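Local coordinates for protein N-terminal acetyltransferase B complex subunit MDM20 (Candida albicans, PDB 5K04) that probably serves as the non-catalytic, helical-repeat subunit of the NatB complex, which acetylates the N termini of proteins, at residues Tyr419-Leu427 / Glu734-Cys742; Ile653-Leu662 / Leu705-Ile715. All coordinates share one frame; numbering follows the deposited sequence.

Interaction 1: residues Tyr419-Leu427 / Glu734-Cys742; sequences YSQLNTNDL and EIKSSIEDC
A water links Asp426 and Asp741. It donates to OD2 of each, at 3.2 Å from Asp741 OD2, while its bond to Asp426 OD2 is weak. The two carboxylates would probably repel, since Asp426 OD2 and Asp741 OD2 lie 4.3 Å apart, and the water between them should ease this. They belong to a contact in an all-helical protein of the TPR clan. The loop between helix 409-419 and helix 429-434 packs on helix 729-747, close to the C terminus. At the centre of the loop, Thr424 is the middle residue of an inverse gamma turn, and here the chain lies against Ser738. Ser738 points its OG into this bend, with chi1 at 172° setting it opposite its backbone N. The OG lies 3.2 Å from Thr424 CA and touches Asp426 CB. This hydroxyl is buried and has no polar partner in the model. One helical turn on, Cys742 SG sits beside the Asp426 backbone, 3.5 Å from Asp426 N. Toward the other end of the contact, Thr424 CG2 meets Ile735 CG2 at 3.7 Å, and Ile739 CG1 also touches Thr424 CG2. Asn423 turns its amide elsewhere, to Thr663 and Gln711. Leu427 lies between Tyr419 and the helix. Its CB is 4.0 Å above the centre of the Tyr419 ring, and its CD1 touches the Glu734 carboxylate. The Glu734 side chain runs extended and crosses Tyr419 at about a right angle, bringing Glu734 OE2 to 3.2 Å from Tyr419 OH.

Interaction 2: residues Ile653-Leu662 / Leu705-Ile715; sequences IPENLLSGEL and LKLVQRQHEII
A type I beta turn from Asn656 to Ser659 lays Leu657 and Leu658 against helix 707-717, in the C-terminal part of this all-helical fold. An Asx turn shapes its start, as Asn656 OD1 accepts from Leu658 N. Ser659 then leads into helix 661-682, and its OG accepts a capping bond from Glu661 N. Leu657 splits its two methyls. CD2 meets Leu707 CD2 at 3.7 Å, the two side chains crossing at about a right angle. CD1 lies over one face of the Arg710 guanidinium, 3.3 Å above its plane and offset toward the rim. The orientation of that group is set in part by a bond in its own plane, from Arg710 NH1 to Leu705 O (3.0 Å). The bend at chi3 (60°) folds the arginine back toward this carbonyl. Leu658 slides past Gln711 in the opposite direction, its CD2 3.6 Å from Gln711 CG. Its other methyl, CD1, reaches Ile714 CG2, and Ile715 CD1 touches CD2. At the far end of the contact, Ile653 and Leu707 meet tip to tip, and Ile653 CD1 also packs on Leu705 CD1 at 3.5 Å. Leu662 CD1 meets the other methyl of Leu707, CD1. The Gln711 amide is fixed from several sides. Its OE1 accepts from Asn423 ND2 and from a water that also donates to Leu658 O. Leu657 O is a second acceptor close to OE1, so those two oxygens do not bond. Gln711 NE2 donates to Leu707 O at 3.0 Å, with an N-H...O angle of 163°. Leu707 O also takes the helical bond from Gln711 N, and the two donors reach it from opposite faces of its carbonyl plane.

From the N terminus, the chain first passes the loop 419-427. It then runs through some 300 mostly helical residues before helix 729-747 returns to this loop in interaction 1. Interaction 2 closes a much shorter loop of 42 residues, from 653-662 to 705-715, and lies wholly within the first. Helix 707-717 and helix 729-747 are successive, so both closures end on neighbouring helices. The contact centres are about 11 Å apart. Besides the Asn423-Gln711 bond, two probable hydrogen bonds join them: Lys736 O with His712 NE2, and Gln421 O with Gly660 N. Together they tie helices 707-717 and 729-747 to the loop after helix 409-419 and to the turn before helix 661-682.

Interaction 1: residues Tyr419-Leu427 / Glu734-Cys742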
# COMPACT_ATOMS: atom_id res chain seq x y z
N TYR A 419 22.76 -2.05 -1.57
CA TYR A 419 23.21 -1.88 -0.19
C TYR A 419 22.61 -2.94 0.71
O TYR A 419 23.22 -3.30 1.73
CB TYR A 419 22.83 -0.50 0.35
CG TYR A 419 23.74 0.65 -0.03
CD1 TYR A 419 25.13 0.51 -0.07
CD2 TYR A 419 23.21 1.90 -0.32
CE1 TYR A 419 25.96 1.59 -0.41
CE2 TYR A 419 24.01 2.96 -0.67
CZ TYR A 419 25.38 2.81 -0.72
OH TYR A 419 26.15 3.89 -1.06
N SER A 420 21.40 -3.41 0.38
CA SER A 420 20.73 -4.42 1.19
C SER A 420 21.42 -5.78 1.09
O SER A 420 21.07 -6.67 1.86
CB SER A 420 19.27 -4.56 0.77
OG SER A 420 19.13 -5.46 -0.32
N GLN A 421 22.34 -5.94 0.14
CA GLN A 421 23.14 -7.15 -0.04
C GLN A 421 24.37 -7.19 0.85
O GLN A 421 25.02 -8.23 0.95
CB GLN A 421 23.60 -7.29 -1.50
CG GLN A 421 22.51 -7.21 -2.53
CD GLN A 421 21.42 -8.24 -2.26
OE1 GLN A 421 21.67 -9.44 -2.23
NE2 GLN A 421 20.20 -7.76 -2.04
N LEU A 422 24.73 -6.07 1.45
CA LEU A 422 25.96 -5.90 2.20
C LEU A 422 25.62 -5.59 3.66
O LEU A 422 24.45 -5.45 4.03
CB LEU A 422 26.81 -4.78 1.60
CG LEU A 422 27.17 -4.93 0.13
CD1 LEU A 422 27.87 -3.66 -0.39
CD2 LEU A 422 28.02 -6.19 -0.12
N ASN A 423 26.68 -5.50 4.48
CA ASN A 423 26.57 -5.08 5.86
C ASN A 423 26.66 -3.56 6.02
O ASN A 423 26.91 -3.07 7.13
CB ASN A 423 27.63 -5.79 6.70
CG ASN A 423 27.44 -7.29 6.71
OD1 ASN A 423 26.38 -7.80 7.09
ND2 ASN A 423 28.46 -8.00 6.26
N THR A 424 26.46 -2.83 4.92
CA THR A 424 26.45 -1.37 4.90
C THR A 424 25.07 -0.82 5.31
O THR A 424 24.44 -0.03 4.61
CB THR A 424 26.82 -0.89 3.50
OG1 THR A 424 25.94 -1.50 2.55
CG2 THR A 424 28.24 -1.30 3.16
N ASN A 425 24.61 -1.26 6.48
CA ASN A 425 23.23 -1.00 6.89
C ASN A 425 23.00 0.46 7.25
O ASN A 425 21.85 0.91 7.34
CB ASN A 425 22.90 -1.93 8.05
CG ASN A 425 23.35 -3.37 7.78
OD1 ASN A 425 23.15 -3.91 6.69
ND2 ASN A 425 24.00 -3.97 8.77
N ASP A 426 24.10 1.19 7.39
CA ASP A 426 24.18 2.61 7.72
C ASP A 426 23.53 3.50 6.65
O ASP A 426 23.10 4.61 6.96
CB ASP A 426 25.68 2.93 7.84
CG ASP A 426 25.99 3.87 8.92
OD1 ASP A 426 25.37 4.94 8.97
OD2 ASP A 426 26.89 3.54 9.72
N LEU A 427 23.49 3.04 5.39
CA LEU A 427 23.47 3.92 4.23
C LEU A 427 22.16 3.91 3.46
O LEU A 427 22.04 4.58 2.43
CB LEU A 427 24.61 3.53 3.26
CG LEU A 427 26.02 3.43 3.85
CD1 LEU A 427 27.02 2.98 2.78
CD2 LEU A 427 26.44 4.77 4.50
N GLU A 734 33.79 4.72 2.30
CA GLU A 734 32.48 4.84 2.94
C GLU A 734 31.91 3.45 3.27
O GLU A 734 31.32 3.25 4.34
CB GLU A 734 31.55 5.63 2.02
CG GLU A 734 30.06 5.52 2.36
CD GLU A 734 29.14 6.00 1.23
OE1 GLU A 734 28.81 7.20 1.21
OE2 GLU A 734 28.77 5.17 0.35
N ILE A 735 32.11 2.49 2.38
CA ILE A 735 31.59 1.14 2.60
C ILE A 735 32.36 0.44 3.71
O ILE A 735 31.77 -0.24 4.55
CB ILE A 735 31.61 0.36 1.28
CG1 ILE A 735 30.49 0.90 0.37
CG2 ILE A 735 31.50 -1.15 1.52
CD1 ILE A 735 30.23 0.09 -0.88
N LYS A 736 33.70 0.62 3.74
CA LYS A 736 34.49 0.03 4.82
C LYS A 736 34.15 0.64 6.17
O LYS A 736 34.04 -0.08 7.17
CB LYS A 736 35.99 0.17 4.53
CG LYS A 736 36.46 -0.65 3.33
CD LYS A 736 37.95 -0.93 3.35
CE LYS A 736 38.79 0.32 3.27
NZ LYS A 736 40.25 -0.05 3.39
N SER A 737 33.97 1.96 6.22
CA SER A 737 33.60 2.61 7.48
C SER A 737 32.22 2.17 7.94
O SER A 737 31.99 1.98 9.14
CB SER A 737 33.65 4.13 7.34
OG SER A 737 34.98 4.59 7.14
N SER A 738 31.28 2.01 7.00
CA SER A 738 29.92 1.61 7.35
C SER A 738 29.88 0.18 7.87
O SER A 738 29.17 -0.12 8.83
CB SER A 738 28.99 1.75 6.15
OG SER A 738 27.71 1.21 6.42
N ILE A 739 30.62 -0.72 7.21
CA ILE A 739 30.71 -2.09 7.70
C ILE A 739 31.26 -2.11 9.11
O ILE A 739 30.72 -2.78 10.00
CB ILE A 739 31.57 -2.94 6.75
CG1 ILE A 739 30.81 -3.24 5.46
CG2 ILE A 739 32.03 -4.23 7.42
CD1 ILE A 739 31.71 -3.73 4.34
N GLU A 740 32.31 -1.32 9.35
CA GLU A 740 32.94 -1.27 10.66
C GLU A 740 31.97 -0.78 11.72
O GLU A 740 31.69 -1.48 12.70
CB GLU A 740 34.18 -0.37 10.61
CG GLU A 740 34.87 -0.16 11.97
CD GLU A 740 36.32 0.29 11.85
OE1 GLU A 740 36.82 0.47 10.73
OE2 GLU A 740 36.96 0.45 12.90
N ASP A 741 31.42 0.42 11.52
CA ASP A 741 30.50 1.00 12.49
C ASP A 741 29.33 0.06 12.79
O ASP A 741 28.97 -0.14 13.95
CB ASP A 741 30.00 2.36 11.97
CG ASP A 741 31.11 3.38 11.82
OD1 ASP A 741 32.11 3.30 12.57
OD2 ASP A 741 30.99 4.27 10.96
N CYS A 742 28.73 -0.53 11.75
CA CYS A 742 27.54 -1.34 12.00
C CYS A 742 27.90 -2.66 12.69
O CYS A 742 27.21 -3.09 13.62
CB CYS A 742 26.76 -1.56 10.69
SG CYS A 742 26.09 -0.08 9.93
O HOH W 1 29.21 4.84 8.40

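Interaction 2: residues Ile653-Leu662 / Leu705-Ile715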
# COMPACT_ATOMS: atom_id res chain seq x y z
N ILE A 653 27.71 -17.06 10.38
CA ILE A 653 28.66 -16.35 9.53
C ILE A 653 28.63 -16.94 8.13
O ILE A 653 28.93 -18.13 7.94
CB ILE A 653 30.08 -16.39 10.11
CG1 ILE A 653 30.09 -15.75 11.50
CG2 ILE A 653 31.05 -15.66 9.19
CD1 ILE A 653 31.45 -15.81 12.16
N PRO A 654 28.26 -16.15 7.13
CA PRO A 654 28.27 -16.67 5.76
C PRO A 654 29.69 -16.73 5.23
O PRO A 654 30.56 -15.95 5.62
CB PRO A 654 27.42 -15.65 5.00
CG PRO A 654 27.59 -14.37 5.78
CD PRO A 654 27.80 -14.76 7.21
N GLU A 655 29.92 -17.70 4.32
CA GLU A 655 31.24 -17.85 3.73
C GLU A 655 31.64 -16.62 2.91
O GLU A 655 32.83 -16.36 2.73
CB GLU A 655 31.31 -19.11 2.87
CG GLU A 655 30.41 -19.13 1.69
CD GLU A 655 30.49 -20.45 0.93
OE1 GLU A 655 31.45 -21.22 1.18
OE2 GLU A 655 29.59 -20.72 0.09
N ASN A 656 30.66 -15.88 2.39
CA ASN A 656 30.91 -14.55 1.83
C ASN A 656 30.72 -13.53 2.95
O ASN A 656 29.60 -13.11 3.24
CB ASN A 656 29.97 -14.25 0.67
CG ASN A 656 29.97 -12.77 0.28
OD1 ASN A 656 30.98 -12.08 0.43
ND2 ASN A 656 28.84 -12.29 -0.21
N LEU A 657 31.84 -13.12 3.56
CA LEU A 657 31.78 -12.23 4.72
C LEU A 657 31.13 -10.89 4.40
O LEU A 657 30.61 -10.23 5.31
CB LEU A 657 33.19 -12.01 5.28
CG LEU A 657 33.72 -13.20 6.08
CD1 LEU A 657 35.19 -13.06 6.43
CD2 LEU A 657 32.90 -13.29 7.33
N LEU A 658 31.15 -10.46 3.13
CA LEU A 658 30.54 -9.19 2.76
C LEU A 658 29.02 -9.26 2.65
O LEU A 658 28.36 -8.21 2.61
CB LEU A 658 31.15 -8.69 1.45
CG LEU A 658 32.61 -8.25 1.53
CD1 LEU A 658 33.10 -7.95 0.14
CD2 LEU A 658 32.83 -7.05 2.41
N SER A 659 28.44 -10.47 2.62
CA SER A 659 26.99 -10.63 2.60
C SER A 659 26.35 -10.01 3.83
O SER A 659 26.81 -10.20 4.97
CB SER A 659 26.59 -12.10 2.54
OG SER A 659 25.17 -12.21 2.61
N GLY A 660 25.25 -9.28 3.59
CA GLY A 660 24.47 -8.67 4.65
C GLY A 660 23.90 -9.64 5.67
O GLY A 660 23.49 -9.21 6.75
N GLU A 661 23.85 -10.94 5.34
CA GLU A 661 23.36 -11.93 6.31
C GLU A 661 24.17 -11.94 7.58
O GLU A 661 23.67 -12.41 8.61
CB GLU A 661 23.41 -13.35 5.76
CG GLU A 661 22.66 -13.60 4.51
CD GLU A 661 23.19 -14.83 3.83
OE1 GLU A 661 23.87 -14.69 2.79
OE2 GLU A 661 22.98 -15.93 4.37
N LEU A 662 25.43 -11.49 7.52
CA LEU A 662 26.25 -11.50 8.72
C LEU A 662 25.66 -10.59 9.79
O LEU A 662 25.48 -11.00 10.94
CB LEU A 662 27.68 -11.08 8.36
CG LEU A 662 28.58 -10.91 9.58
CD1 LEU A 662 28.76 -12.24 10.29
CD2 LEU A 662 29.91 -10.36 9.14
N LEU A 705 37.19 -13.27 15.75
CA LEU A 705 37.02 -13.72 14.37
C LEU A 705 37.37 -12.64 13.35
O LEU A 705 37.53 -12.96 12.17
CB LEU A 705 35.58 -14.19 14.13
CG LEU A 705 35.11 -15.27 15.11
CD1 LEU A 705 33.67 -15.72 14.84
CD2 LEU A 705 36.06 -16.48 15.14
N LYS A 706 37.45 -11.37 13.79
CA LYS A 706 37.96 -10.27 12.95
C LYS A 706 37.12 -10.09 11.68
O LYS A 706 37.65 -9.96 10.58
CB LYS A 706 39.44 -10.49 12.62
CG LYS A 706 40.37 -10.48 13.83
CD LYS A 706 41.84 -10.52 13.42
CE LYS A 706 42.75 -10.34 14.63
NZ LYS A 706 44.20 -10.49 14.28
N LEU A 707 35.80 -10.06 11.85
CA LEU A 707 34.90 -10.00 10.71
C LEU A 707 35.04 -8.69 9.94
O LEU A 707 34.88 -8.66 8.71
CB LEU A 707 33.46 -10.21 11.18
CG LEU A 707 33.27 -11.52 11.93
CD1 LEU A 707 31.94 -11.59 12.65
CD2 LEU A 707 33.43 -12.67 10.94
N VAL A 708 35.33 -7.60 10.65
CA VAL A 708 35.55 -6.31 10.01
C VAL A 708 36.82 -6.33 9.17
O VAL A 708 36.79 -6.04 7.97
CB VAL A 708 35.61 -5.20 11.08
CG1 VAL A 708 35.96 -3.86 10.46
CG2 VAL A 708 34.27 -5.12 11.81
N GLN A 709 37.95 -6.69 9.79
CA GLN A 709 39.25 -6.67 9.11
C GLN A 709 39.22 -7.52 7.85
O GLN A 709 39.66 -7.09 6.78
CB GLN A 709 40.36 -7.18 10.04
CG GLN A 709 40.69 -6.30 11.24
CD GLN A 709 39.70 -6.43 12.40
OE1 GLN A 709 38.81 -7.29 12.40
NE2 GLN A 709 39.84 -5.56 13.38
N ARG A 710 38.69 -8.73 7.96
CA ARG A 710 38.62 -9.62 6.82
C ARG A 710 37.76 -9.04 5.70
O ARG A 710 38.10 -9.16 4.52
CB ARG A 710 38.12 -10.98 7.29
CG ARG A 710 39.10 -11.60 8.29
CD ARG A 710 38.54 -12.75 9.10
NE ARG A 710 38.11 -13.85 8.26
CZ ARG A 710 37.30 -14.81 8.68
NH1 ARG A 710 36.84 -14.79 9.92
NH2 ARG A 710 36.93 -15.78 7.85
N GLN A 711 36.66 -8.38 6.05
CA GLN A 711 35.85 -7.69 5.05
C GLN A 711 36.64 -6.54 4.40
O GLN A 711 36.58 -6.35 3.18
CB GLN A 711 34.55 -7.18 5.67
CG GLN A 711 33.44 -8.22 5.74
CD GLN A 711 32.20 -7.68 6.45
OE1 GLN A 711 31.25 -7.22 5.82
NE2 GLN A 711 32.23 -7.73 7.77
N HIS A 712 37.38 -5.77 5.21
CA HIS A 712 38.21 -4.70 4.67
C HIS A 712 39.29 -5.23 3.74
O HIS A 712 39.64 -4.59 2.74
CB HIS A 712 38.84 -3.89 5.81
CG HIS A 712 37.86 -3.02 6.53
ND1 HIS A 712 38.23 -2.12 7.51
CD2 HIS A 712 36.52 -2.91 6.41
CE1 HIS A 712 37.16 -1.49 7.95
NE2 HIS A 712 36.11 -1.94 7.30
N GLU A 713 39.86 -6.40 4.06
CA GLU A 713 40.90 -7.00 3.23
C GLU A 713 40.35 -7.47 1.88
O GLU A 713 41.00 -7.31 0.85
CB GLU A 713 41.56 -8.18 3.96
CG GLU A 713 42.35 -7.78 5.19
CD GLU A 713 42.95 -8.97 5.95
OE1 GLU A 713 42.54 -10.12 5.68
OE2 GLU A 713 43.81 -8.73 6.82
N ILE A 714 39.15 -8.06 1.89
CA ILE A 714 38.53 -8.51 0.65
C ILE A 714 38.24 -7.33 -0.26
O ILE A 714 38.47 -7.38 -1.47
CB ILE A 714 37.24 -9.31 0.96
CG1 ILE A 714 37.55 -10.56 1.81
CG2 ILE A 714 36.49 -9.67 -0.31
CD1 ILE A 714 36.31 -11.10 2.54
N ILE A 715 37.77 -6.23 0.33
CA ILE A 715 37.44 -5.02 -0.42
C ILE A 715 38.70 -4.42 -1.04
O ILE A 715 38.70 -4.04 -2.22
CB ILE A 715 36.72 -4.03 0.52
CG1 ILE A 715 35.29 -4.51 0.76
CG2 ILE A 715 36.79 -2.62 -0.01
CD1 ILE A 715 34.53 -3.72 1.82
O HOH W 2 29.66 -5.96 3.38